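Local coordinates for sporulation inhibitor of replication protein SirA (Bacillus subtilis, PDB 4TPS) that inhibits the initiation of DNA replication during sporulation, binding domain I of DnaA or keeping DnaA from the replication origin, and so enforces diploidy, at residues E8-T13 with E108-G113; L65-R70 with F122-K127; T13-E18 with I58-P63; Y85-A90 with A98-K103. One frame throughout, in Å; residues are numbered along the deposited sequence.

In the fold
Contacts 1, 3 and 4 lie in one antiparallel sheet, and contact 2 joins two helices that pack beside it. Contacts 1 and 4 are neighbours, with centres about 10 Å apart. E108 O and V110 O of contact 1 face M101 N and T99 N of contact 4 as probable hydrogen bonds. Contact 3 shares T13 and strand 9-16 with contact 1, yet their centres are about 18 Å apart, across the chain's centre. Contact 2 meets the sheet through M67 and H68, which pack on M102 of contact 4, and through F122, which packs on Y11 and I109 of contact 1. The acetate at H10 in contact 1 probably comes from the crystallisation liquor.

Contact 1: residues E8-T13 with E108-G113; sequences ERHYYT and EIVASG. With ACT (acetate ion), chain F.
H10 and E108 meet on one face of the sheet through a histidine-carboxylate hydrogen bond. H10 NE2 gives its proton to E108 OE1 at 2.7 Å, with an N-H...O angle of 161°. The oxygen sits in the ring plane and is met on its anti side. The ring and carboxylate planes are tilted against each other. H10 CG is anti to the backbone N (chi1 -175°), which places the ring beside E108 and near V110. V110 CG2 makes an off-centre CH-pi contact, 4.2 Å from the centroid of the H10 ring. At another point of the ring edge, H10 ND1 donates to the acetate O at 2.7 Å, so both ring nitrogens are engaged. Y12 lies alongside E108, its CE2 3.6 Å from E108 CD and its ring 14° from the carboxylate plane.

The opposite face carries R9, Y11, I109 and A111. The R9 chain bends at chi2 and chi3 and points NH1 and NH2 end-on at G113 O, with NH2 to that O at 2.9 Å. A111 O lies over the centre of the guanidinium. R9 NH1 also forms a salt bridge with E118, which bonds to Y11 OH as well. Y11 CD2 packs obliquely on I109 CG2 at 4.1 Å.

Four backbone bonds join the strands, among them R9 N to A111 O at 2.8 Å. The pairing is that of a regular antiparallel beta sheet, with helix 116-128 packed against its I109 face.

Contact 2: residues L65-R70 with F122-K127; sequences LHMHQR and FEVLRK
R70 and V124 are linked through a bridging water, and no direct hydrogen bond joins the two segments. This is helix-on-helix packing between helices 64-75 and 116-128, whose short segments run at 129° to each other. The axes of these segments come no closer than 10.6 Å, and side chains bridge the gap.

The water accepts from R70 NH1 at 3.0 Å and donates to V124 O at 2.9 Å. It lies at the edge of the guanidinium, in its plane. H66 CE1 of the same helix lies over one face of that group, towards the rim. K127 O lies near the guanidinium plane too, but no hydrogen bond forms there. The root of the R70 side chain is apolar in its contact: R70 CB rests on V124 CG1 at 3.8 Å.

M67 carries the buried part. Its chain bends at chi2 (-52°) and again at chi3 (-56°), which turns the methyl towards the other helix. The M67 and L125 side chains cross at about a right angle, while M67 and V124 meet obliquely. The same methyl therefore touches two residues of helix 116-128. F100 and M102 of strand 96-103 also pack on M67. V128, next in the helix after K127, packs on H66, M67 and R70.

On K127's own helix, E123 gathers R126 and K127 in a salt-bridge network. In the buried part, M67 CE is 3.6 Å from L125 CD2 and 3.8 Å from V124 CG1.

Contact 3: residues T13-E18 with I58-P63; sequences TYLIKE and ITQPIP
Two backbone hydrogen bonds hold L15 and K17 to the segment 58-63. Q60 N donates to L15 O at 2.8 Å, nearly along the C=O axis, and K17 N donates to I58 O at 2.9 Å with an N-H...O angle of 171°. They tie the short strand 59-60 antiparallel to the end of strand 9-16, in the sheet. Further along, a water accepts from L15 N and donates to Q60 O. A second water takes a proton weakly from K17 NZ and gives one to T59 O. K17 NZ also hydrogen-bonds Y57 O, and K17 makes a cation-pi contact with the Y57 ring.

The L15 and Q60 side chains cross obliquely. L15 CG is anti to the backbone N (chi1 -173°), which sets CD2 3.6 Å from Q60 OE1. Nearer its root, Q60 CG touches K17 CG at 3.7 Å. Replacing Q60 with an alanine would probably open a gap beside L15 CD2 and K17 CG.

I62 and P63 add apolar packing on L15. Away from them, T59 CG2 touches two side chains, Y14 CD2 at 3.9 Å and I16 CD1 at 4.0 Å.

Contact 4: residues Y85-A90 with A98-K103; sequences YIYRIA and ATFMMK
Y87 and F100 form the central hydrogen-bonded pair of an antiparallel hairpin, strands 86-90 and 96-103, whose segments run at 168°. Y87 N donates to F100 O, and F100 N returns the bond to Y87 O, both at 2.8 Å. I89 and A98 form the next such pair. Just before strand 86-90, Y85 O accepts from M102 N at 3.1 Å. I86 with M101 and R88 with T99 are the non-hydrogen-bonded pairs.

I86 lies alongside M101 and T99 on one face, pointing the same way. I86 CD1 meets M101 CE at 3.8 Å, and I86 CG2 meets T99 CG2 at 3.9 Å. With a glycine at I86, the M101 methyl and the T99 methyl would probably lose their shared apolar partner. R88 crosses T99 with its CD 3.3 Å from T99 OG1; its NH2 goes on to H97.

Y87, I89, A98 and F100 occupy the other face, where helices 64-75 and 116-128 cover them. I89 CG1 packs on A98 CB at 4.0 Å. Y87 OH bonds to H68 and K72. Y85 has CG between its backbone N and carbonyl carbon (chi1 59°), which sets the ring near M102 O, with Y85 CD1 3.4 Å from that oxygen.

The chemistry is thus two-sided: apolar groups and one bonded tyrosine hydroxyl under the helices, and a mixed, partly exposed surface of I86, R88, T99 and M101.

Contact 1: residues E8-T13 with E108-G113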
# COMPACT_ATOMS: atom_id res chain seq x y z
N GLU A 8 18.48 -15.11 10.82
CA GLU A 8 17.10 -15.37 10.31
C GLU A 8 16.50 -14.11 9.61
O GLU A 8 16.56 -12.97 10.14
CB GLU A 8 16.21 -15.83 11.45
CG GLU A 8 14.96 -16.54 11.06
CD GLU A 8 15.14 -18.04 11.12
OE1 GLU A 8 14.32 -18.71 10.48
OE2 GLU A 8 16.09 -18.52 11.81
N ARG A 9 15.97 -14.32 8.40
CA ARG A 9 15.32 -13.26 7.65
C ARG A 9 13.80 -13.40 7.72
O ARG A 9 13.28 -14.51 7.80
CB ARG A 9 15.80 -13.30 6.19
CG ARG A 9 17.23 -12.84 5.97
CD ARG A 9 18.25 -13.93 6.26
NE ARG A 9 18.10 -15.03 5.31
CZ ARG A 9 18.82 -16.14 5.36
NH1 ARG A 9 18.66 -17.09 4.43
NH2 ARG A 9 19.66 -16.33 6.36
N HIS A 10 13.10 -12.26 7.77
CA HIS A 10 11.63 -12.28 7.85
C HIS A 10 11.13 -11.19 6.94
O HIS A 10 11.33 -9.99 7.20
CB HIS A 10 11.20 -12.02 9.29
CG HIS A 10 9.71 -12.12 9.51
ND1 HIS A 10 9.11 -11.87 10.73
CD2 HIS A 10 8.73 -12.56 8.70
CE1 HIS A 10 7.81 -12.12 10.63
NE2 HIS A 10 7.56 -12.54 9.40
N TYR A 11 10.55 -11.59 5.81
CA TYR A 11 10.08 -10.62 4.81
C TYR A 11 8.56 -10.58 4.79
O TYR A 11 7.88 -11.66 4.85
CB TYR A 11 10.51 -11.07 3.42
CG TYR A 11 11.94 -11.26 3.23
CD1 TYR A 11 12.77 -10.21 2.91
CD2 TYR A 11 12.51 -12.56 3.39
CE1 TYR A 11 14.12 -10.43 2.72
CE2 TYR A 11 13.82 -12.78 3.17
CZ TYR A 11 14.64 -11.73 2.84
OH TYR A 11 15.98 -12.06 2.63
N TYR A 12 8.02 -9.37 4.68
CA TYR A 12 6.62 -9.14 4.32
C TYR A 12 6.64 -8.67 2.87
O TYR A 12 7.37 -7.71 2.53
CB TYR A 12 6.03 -8.11 5.25
CG TYR A 12 5.90 -8.59 6.66
CD1 TYR A 12 6.96 -8.54 7.51
CD2 TYR A 12 4.71 -9.07 7.14
CE1 TYR A 12 6.84 -8.95 8.84
CE2 TYR A 12 4.58 -9.48 8.42
CZ TYR A 12 5.65 -9.41 9.30
OH TYR A 12 5.44 -9.90 10.61
N THR A 13 5.89 -9.37 2.02
CA THR A 13 5.94 -9.15 0.58
C THR A 13 4.54 -8.86 0.09
O THR A 13 3.59 -9.58 0.41
CB THR A 13 6.56 -10.33 -0.13
OG1 THR A 13 7.86 -10.61 0.41
CG2 THR A 13 6.75 -10.08 -1.60
N GLU A 108 4.31 -13.79 3.57
CA GLU A 108 5.32 -13.67 4.59
C GLU A 108 6.29 -14.82 4.33
O GLU A 108 5.88 -15.97 4.09
CB GLU A 108 4.76 -13.85 5.96
CG GLU A 108 4.24 -12.69 6.69
CD GLU A 108 4.03 -13.05 8.16
OE1 GLU A 108 4.98 -13.26 8.99
OE2 GLU A 108 2.89 -13.17 8.46
N ILE A 109 7.57 -14.51 4.41
CA ILE A 109 8.63 -15.50 4.23
C ILE A 109 9.58 -15.41 5.45
O ILE A 109 10.01 -14.34 5.83
CB ILE A 109 9.39 -15.28 2.95
CG1 ILE A 109 8.47 -15.51 1.72
CG2 ILE A 109 10.64 -16.13 2.87
CD1 ILE A 109 9.00 -14.98 0.41
N VAL A 110 9.91 -16.57 6.02
CA VAL A 110 10.96 -16.66 7.05
C VAL A 110 12.03 -17.59 6.50
O VAL A 110 11.72 -18.61 6.01
CB VAL A 110 10.39 -17.21 8.40
CG1 VAL A 110 11.50 -17.38 9.42
CG2 VAL A 110 9.28 -16.31 8.90
N ALA A 111 13.30 -17.18 6.56
CA ALA A 111 14.39 -17.97 6.05
C ALA A 111 15.62 -17.99 6.93
O ALA A 111 15.93 -17.02 7.57
CB ALA A 111 14.77 -17.51 4.65
N SER A 112 16.35 -19.11 6.88
CA SER A 112 17.62 -19.30 7.61
C SER A 112 18.61 -20.04 6.75
O SER A 112 18.22 -20.76 5.86
CB SER A 112 17.39 -20.04 8.92
OG SER A 112 17.00 -21.34 8.71
N GLY A 113 19.89 -19.91 7.07
CA GLY A 113 20.92 -20.52 6.27
C GLY A 113 21.25 -19.70 5.05
O GLY A 113 21.21 -18.47 5.10
C ACT F . 9.92 -10.71 14.00
O ACT F . 10.48 -10.90 12.89
OXT ACT F . 8.66 -10.77 14.13
CH3 ACT F . 10.76 -10.38 15.22

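Contact 2: residues L65-R70 with F122-K127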
# COMPACT_ATOMS: atom_id res chain seq x y z
N LEU A 65 -4.38 -19.37 -6.43
CA LEU A 65 -4.32 -20.60 -7.23
C LEU A 65 -3.11 -20.60 -8.21
O LEU A 65 -2.40 -21.61 -8.33
CB LEU A 65 -5.63 -20.85 -7.96
CG LEU A 65 -5.60 -22.08 -8.88
CD1 LEU A 65 -5.32 -23.34 -8.11
CD2 LEU A 65 -6.89 -22.25 -9.69
N HIS A 66 -2.85 -19.45 -8.83
CA HIS A 66 -1.70 -19.28 -9.70
C HIS A 66 -0.40 -19.58 -8.92
O HIS A 66 0.47 -20.29 -9.39
CB HIS A 66 -1.73 -17.87 -10.29
CG HIS A 66 -0.70 -17.59 -11.34
ND1 HIS A 66 -0.34 -18.49 -12.32
CD2 HIS A 66 0.02 -16.47 -11.59
CE1 HIS A 66 0.58 -17.95 -13.09
NE2 HIS A 66 0.80 -16.72 -12.69
N MET A 67 -0.31 -19.03 -7.72
CA MET A 67 0.89 -19.27 -6.87
C MET A 67 1.03 -20.75 -6.56
O MET A 67 2.14 -21.27 -6.62
CB MET A 67 0.83 -18.43 -5.61
CG MET A 67 1.16 -16.98 -5.79
SD MET A 67 2.72 -16.70 -6.65
CE MET A 67 3.78 -17.60 -5.59
N HIS A 68 -0.07 -21.41 -6.17
CA HIS A 68 -0.01 -22.81 -5.83
C HIS A 68 0.57 -23.60 -7.01
O HIS A 68 1.44 -24.46 -6.83
CB HIS A 68 -1.36 -23.40 -5.52
CG HIS A 68 -1.86 -23.14 -4.16
ND1 HIS A 68 -1.18 -23.52 -3.03
CD2 HIS A 68 -3.05 -22.64 -3.73
CE1 HIS A 68 -1.90 -23.23 -1.96
NE2 HIS A 68 -3.03 -22.70 -2.36
N GLN A 69 0.05 -23.33 -8.22
CA GLN A 69 0.51 -24.04 -9.39
C GLN A 69 2.00 -23.85 -9.65
O GLN A 69 2.74 -24.81 -9.89
CB GLN A 69 -0.33 -23.66 -10.57
CG GLN A 69 -1.78 -24.08 -10.35
CD GLN A 69 -2.78 -23.52 -11.35
OE1 GLN A 69 -2.63 -22.41 -11.87
NE2 GLN A 69 -3.86 -24.30 -11.61
N ARG A 70 2.42 -22.59 -9.62
CA ARG A 70 3.81 -22.27 -9.84
C ARG A 70 4.76 -22.82 -8.79
O ARG A 70 5.88 -23.33 -9.12
CB ARG A 70 3.97 -20.74 -9.97
CG ARG A 70 3.32 -20.13 -11.19
CD ARG A 70 4.07 -20.55 -12.45
NE ARG A 70 3.53 -19.95 -13.69
CZ ARG A 70 3.98 -18.83 -14.25
NH1 ARG A 70 4.99 -18.13 -13.73
NH2 ARG A 70 3.41 -18.40 -15.39
N PHE A 122 11.51 -16.26 -4.06
CA PHE A 122 11.58 -14.98 -4.77
C PHE A 122 11.62 -15.24 -6.26
O PHE A 122 11.08 -14.45 -7.03
CB PHE A 122 12.81 -14.12 -4.41
CG PHE A 122 12.81 -13.56 -2.98
CD1 PHE A 122 11.66 -13.39 -2.26
CD2 PHE A 122 14.01 -13.08 -2.43
CE1 PHE A 122 11.69 -12.88 -0.98
CE2 PHE A 122 14.04 -12.56 -1.15
CZ PHE A 122 12.86 -12.40 -0.45
N GLU A 123 12.29 -16.30 -6.69
CA GLU A 123 12.35 -16.62 -8.13
C GLU A 123 10.94 -16.98 -8.67
O GLU A 123 10.58 -16.56 -9.77
CB GLU A 123 13.28 -17.80 -8.39
CG GLU A 123 13.63 -17.94 -9.84
CD GLU A 123 14.71 -16.94 -10.32
OE1 GLU A 123 15.18 -17.13 -11.46
OE2 GLU A 123 15.09 -15.97 -9.63
N VAL A 124 10.12 -17.71 -7.91
CA VAL A 124 8.76 -18.00 -8.36
C VAL A 124 7.97 -16.66 -8.47
O VAL A 124 7.36 -16.36 -9.49
CB VAL A 124 8.08 -18.95 -7.39
CG1 VAL A 124 6.60 -19.11 -7.68
CG2 VAL A 124 8.78 -20.31 -7.41
N LEU A 125 8.06 -15.85 -7.45
CA LEU A 125 7.36 -14.55 -7.38
C LEU A 125 7.74 -13.61 -8.53
O LEU A 125 6.88 -13.05 -9.18
CB LEU A 125 7.62 -13.86 -6.02
CG LEU A 125 6.96 -14.58 -4.82
CD1 LEU A 125 7.45 -13.94 -3.53
CD2 LEU A 125 5.49 -14.52 -4.87
N ARG A 126 9.02 -13.49 -8.82
CA ARG A 126 9.48 -12.56 -9.81
C ARG A 126 9.07 -13.02 -11.21
O ARG A 126 8.96 -12.19 -12.08
CB ARG A 126 10.97 -12.25 -9.67
CG ARG A 126 11.91 -13.30 -10.23
CD ARG A 126 13.34 -13.02 -9.78
NE ARG A 126 14.22 -13.86 -10.58
CZ ARG A 126 15.14 -13.41 -11.44
NH1 ARG A 126 15.39 -12.11 -11.62
NH2 ARG A 126 15.84 -14.30 -12.12
N LYS A 127 8.84 -14.32 -11.41
CA LYS A 127 8.32 -14.79 -12.68
C LYS A 127 6.78 -14.66 -12.81
O LYS A 127 6.22 -14.73 -13.89
CB LYS A 127 8.77 -16.24 -12.88
CG LYS A 127 10.29 -16.35 -13.09
CD LYS A 127 10.70 -17.80 -13.13
CE LYS A 127 12.20 -17.99 -13.26
NZ LYS A 127 12.69 -19.33 -12.76
O HOH W 1 6.66 -18.57 -11.22

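Contact 3: residues T13-E18 with I58-P63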
# COMPACT_ATOMS: atom_id res chain seq x y z
N THR A 13 5.89 -9.37 2.02
CA THR A 13 5.94 -9.15 0.58
C THR A 13 4.54 -8.86 0.09
O THR A 13 3.59 -9.58 0.41
CB THR A 13 6.56 -10.33 -0.13
OG1 THR A 13 7.86 -10.61 0.41
CG2 THR A 13 6.75 -10.08 -1.60
N TYR A 14 4.41 -7.70 -0.57
CA TYR A 14 3.10 -7.28 -1.15
C TYR A 14 3.21 -7.09 -2.65
O TYR A 14 4.28 -6.79 -3.18
CB TYR A 14 2.65 -5.94 -0.51
CG TYR A 14 2.19 -6.05 0.92
CD1 TYR A 14 3.11 -6.03 1.98
CD2 TYR A 14 0.86 -6.08 1.22
CE1 TYR A 14 2.67 -6.06 3.30
CE2 TYR A 14 0.40 -6.12 2.55
CZ TYR A 14 1.31 -6.13 3.58
OH TYR A 14 0.90 -6.17 4.85
N LEU A 15 2.08 -7.31 -3.32
CA LEU A 15 1.94 -7.12 -4.75
C LEU A 15 1.38 -5.70 -4.96
O LEU A 15 0.20 -5.42 -4.65
CB LEU A 15 0.99 -8.16 -5.31
CG LEU A 15 0.87 -8.19 -6.82
CD1 LEU A 15 2.22 -8.25 -7.49
CD2 LEU A 15 -0.03 -9.33 -7.28
N ILE A 16 2.25 -4.80 -5.37
CA ILE A 16 1.92 -3.35 -5.44
C ILE A 16 1.22 -3.07 -6.79
O ILE A 16 1.60 -3.58 -7.83
CB ILE A 16 3.18 -2.46 -5.32
CG1 ILE A 16 4.03 -2.82 -4.09
CG2 ILE A 16 2.81 -0.97 -5.33
CD1 ILE A 16 3.28 -2.75 -2.79
N LYS A 17 0.16 -2.26 -6.74
CA LYS A 17 -0.46 -1.83 -7.96
C LYS A 17 0.47 -0.97 -8.77
O LYS A 17 1.23 -0.11 -8.25
CB LYS A 17 -1.74 -1.08 -7.66
CG LYS A 17 -2.90 -1.93 -7.14
CD LYS A 17 -4.14 -1.10 -6.91
CE LYS A 17 -5.38 -1.90 -6.52
NZ LYS A 17 -6.48 -0.94 -6.25
N GLU A 18 0.41 -1.20 -10.08
CA GLU A 18 1.19 -0.47 -11.05
C GLU A 18 1.19 1.06 -10.87
O GLU A 18 2.23 1.70 -10.92
CB GLU A 18 0.63 -0.82 -12.44
CG GLU A 18 1.09 -2.18 -12.95
CD GLU A 18 0.33 -3.43 -12.50
OE1 GLU A 18 -0.39 -3.38 -11.48
OE2 GLU A 18 0.49 -4.49 -13.18
N ILE A 58 -3.57 0.24 -2.30
CA ILE A 58 -2.41 0.31 -3.19
C ILE A 58 -1.85 -1.06 -3.56
O ILE A 58 -0.91 -1.13 -4.31
CB ILE A 58 -1.27 1.20 -2.60
CG1 ILE A 58 -0.60 0.52 -1.38
CG2 ILE A 58 -1.82 2.60 -2.22
CD1 ILE A 58 0.69 1.24 -0.99
N THR A 59 -2.41 -2.12 -3.00
CA THR A 59 -1.94 -3.46 -3.24
C THR A 59 -3.01 -4.31 -3.93
O THR A 59 -4.22 -4.00 -3.89
CB THR A 59 -1.47 -4.13 -1.92
OG1 THR A 59 -2.55 -4.26 -1.00
CG2 THR A 59 -0.36 -3.36 -1.26
N GLN A 60 -2.55 -5.41 -4.52
CA GLN A 60 -3.43 -6.38 -5.21
C GLN A 60 -3.55 -7.63 -4.37
O GLN A 60 -2.60 -8.00 -3.67
CB GLN A 60 -2.82 -6.78 -6.57
CG GLN A 60 -2.59 -5.57 -7.46
CD GLN A 60 -2.36 -5.93 -8.92
OE1 GLN A 60 -1.98 -7.01 -9.23
NE2 GLN A 60 -2.64 -4.99 -9.81
N PRO A 61 -4.68 -8.31 -4.48
CA PRO A 61 -4.79 -9.63 -3.84
C PRO A 61 -3.71 -10.58 -4.41
O PRO A 61 -3.41 -10.56 -5.63
CB PRO A 61 -6.19 -10.11 -4.20
CG PRO A 61 -6.87 -9.02 -4.87
CD PRO A 61 -5.89 -7.94 -5.23
N ILE A 62 -3.18 -11.44 -3.55
CA ILE A 62 -2.23 -12.45 -4.06
C ILE A 62 -3.03 -13.46 -4.94
O ILE A 62 -4.09 -13.84 -4.57
CB ILE A 62 -1.55 -13.17 -2.87
CG1 ILE A 62 -0.80 -12.17 -1.94
CG2 ILE A 62 -0.62 -14.26 -3.36
CD1 ILE A 62 0.21 -11.25 -2.62
N PRO A 63 -2.52 -13.86 -6.13
CA PRO A 63 -3.29 -14.81 -6.98
C PRO A 63 -3.03 -16.22 -6.50
O PRO A 63 -2.07 -16.85 -6.91
CB PRO A 63 -2.76 -14.52 -8.42
CG PRO A 63 -1.36 -14.01 -8.15
CD PRO A 63 -1.36 -13.29 -6.83
O HOH W 2 -0.43 -7.50 -2.06
O HOH W 3 -7.18 -3.12 -3.81

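Contact 4: residues Y85-A90 with A98-K103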
# COMPACT_ATOMS: atom_id res chain seq x y z
N TYR A 85 -2.06 -22.96 2.68
CA TYR A 85 -1.37 -21.75 2.17
C TYR A 85 0.07 -21.55 2.60
O TYR A 85 0.67 -20.51 2.28
CB TYR A 85 -2.21 -20.49 2.46
CG TYR A 85 -2.50 -20.27 3.90
CD1 TYR A 85 -1.63 -19.53 4.67
CD2 TYR A 85 -3.67 -20.80 4.51
CE1 TYR A 85 -1.88 -19.29 6.00
CE2 TYR A 85 -3.90 -20.60 5.86
CZ TYR A 85 -3.00 -19.82 6.59
OH TYR A 85 -3.17 -19.55 7.90
N ILE A 86 0.61 -22.52 3.35
CA ILE A 86 1.98 -22.52 3.86
C ILE A 86 2.78 -23.56 3.10
O ILE A 86 2.36 -24.73 2.95
CB ILE A 86 2.02 -22.85 5.36
CG1 ILE A 86 1.19 -21.85 6.15
CG2 ILE A 86 3.44 -22.91 5.88
CD1 ILE A 86 0.83 -22.29 7.56
N TYR A 87 3.95 -23.12 2.60
CA TYR A 87 4.96 -23.99 2.01
C TYR A 87 6.22 -23.91 2.81
O TYR A 87 6.63 -22.85 3.18
CB TYR A 87 5.23 -23.63 0.55
CG TYR A 87 4.10 -24.00 -0.42
CD1 TYR A 87 2.92 -23.29 -0.44
CD2 TYR A 87 4.23 -25.06 -1.31
CE1 TYR A 87 1.92 -23.62 -1.31
CE2 TYR A 87 3.23 -25.38 -2.20
CZ TYR A 87 2.07 -24.67 -2.18
OH TYR A 87 1.07 -24.99 -3.07
N ARG A 88 6.84 -25.05 3.04
CA ARG A 88 8.07 -25.09 3.83
C ARG A 88 9.08 -25.91 3.04
O ARG A 88 8.76 -27.00 2.57
CB ARG A 88 7.77 -25.72 5.23
CG ARG A 88 8.98 -26.06 6.09
CD ARG A 88 9.64 -24.88 6.66
NE ARG A 88 10.51 -25.15 7.81
CZ ARG A 88 11.70 -25.73 7.80
NH1 ARG A 88 12.29 -25.81 8.96
NH2 ARG A 88 12.29 -26.18 6.67
N ILE A 89 10.29 -25.42 2.94
CA ILE A 89 11.34 -26.07 2.21
C ILE A 89 12.61 -26.21 3.02
O ILE A 89 12.90 -25.41 3.89
CB ILE A 89 11.68 -25.36 0.88
CG1 ILE A 89 12.30 -23.99 1.12
CG2 ILE A 89 10.44 -25.22 0.03
CD1 ILE A 89 12.70 -23.29 -0.14
N ALA A 90 13.39 -27.28 2.71
CA ALA A 90 14.74 -27.44 3.26
C ALA A 90 15.68 -27.59 2.06
O ALA A 90 15.36 -28.31 1.13
CB ALA A 90 14.84 -28.62 4.23
N ALA A 98 13.33 -22.47 4.62
CA ALA A 98 12.44 -21.28 4.44
C ALA A 98 10.99 -21.69 4.47
O ALA A 98 10.63 -22.77 4.02
CB ALA A 98 12.74 -20.53 3.15
N THR A 99 10.19 -20.79 5.01
CA THR A 99 8.74 -20.86 5.09
C THR A 99 8.12 -19.76 4.30
O THR A 99 8.55 -18.63 4.44
CB THR A 99 8.28 -20.75 6.59
OG1 THR A 99 9.04 -21.68 7.41
CG2 THR A 99 6.77 -21.01 6.74
N PHE A 100 7.09 -20.12 3.53
CA PHE A 100 6.31 -19.19 2.66
C PHE A 100 4.87 -19.28 3.08
O PHE A 100 4.31 -20.40 3.13
CB PHE A 100 6.51 -19.62 1.21
CG PHE A 100 5.70 -18.84 0.18
CD1 PHE A 100 4.38 -19.20 -0.07
CD2 PHE A 100 6.28 -17.81 -0.54
CE1 PHE A 100 3.66 -18.52 -1.04
CE2 PHE A 100 5.53 -17.16 -1.49
CZ PHE A 100 4.23 -17.52 -1.73
N MET A 101 4.26 -18.15 3.42
CA MET A 101 2.84 -18.12 3.79
C MET A 101 2.12 -17.09 2.90
O MET A 101 2.54 -15.94 2.83
CB MET A 101 2.73 -17.68 5.25
CG MET A 101 3.59 -18.52 6.20
SD MET A 101 3.81 -18.01 7.93
CE MET A 101 2.65 -19.20 8.66
N MET A 102 1.04 -17.48 2.25
CA MET A 102 0.27 -16.53 1.46
C MET A 102 -1.14 -16.38 1.97
O MET A 102 -1.89 -17.34 2.08
CB MET A 102 0.36 -16.88 -0.04
CG MET A 102 -0.22 -18.15 -0.46
SD MET A 102 0.01 -18.33 -2.25
CE MET A 102 -0.27 -20.11 -2.29
N LYS A 103 -1.55 -15.12 2.18
CA LYS A 103 -2.88 -14.82 2.68
C LYS A 103 -3.38 -13.50 2.26
O LYS A 103 -2.77 -12.49 2.64
CB LYS A 103 -2.93 -14.89 4.22
CG LYS A 103 -4.32 -15.03 4.81
CD LYS A 103 -4.20 -15.09 6.34
CE LYS A 103 -5.55 -14.97 7.03
NZ LYS A 103 -6.29 -16.25 7.02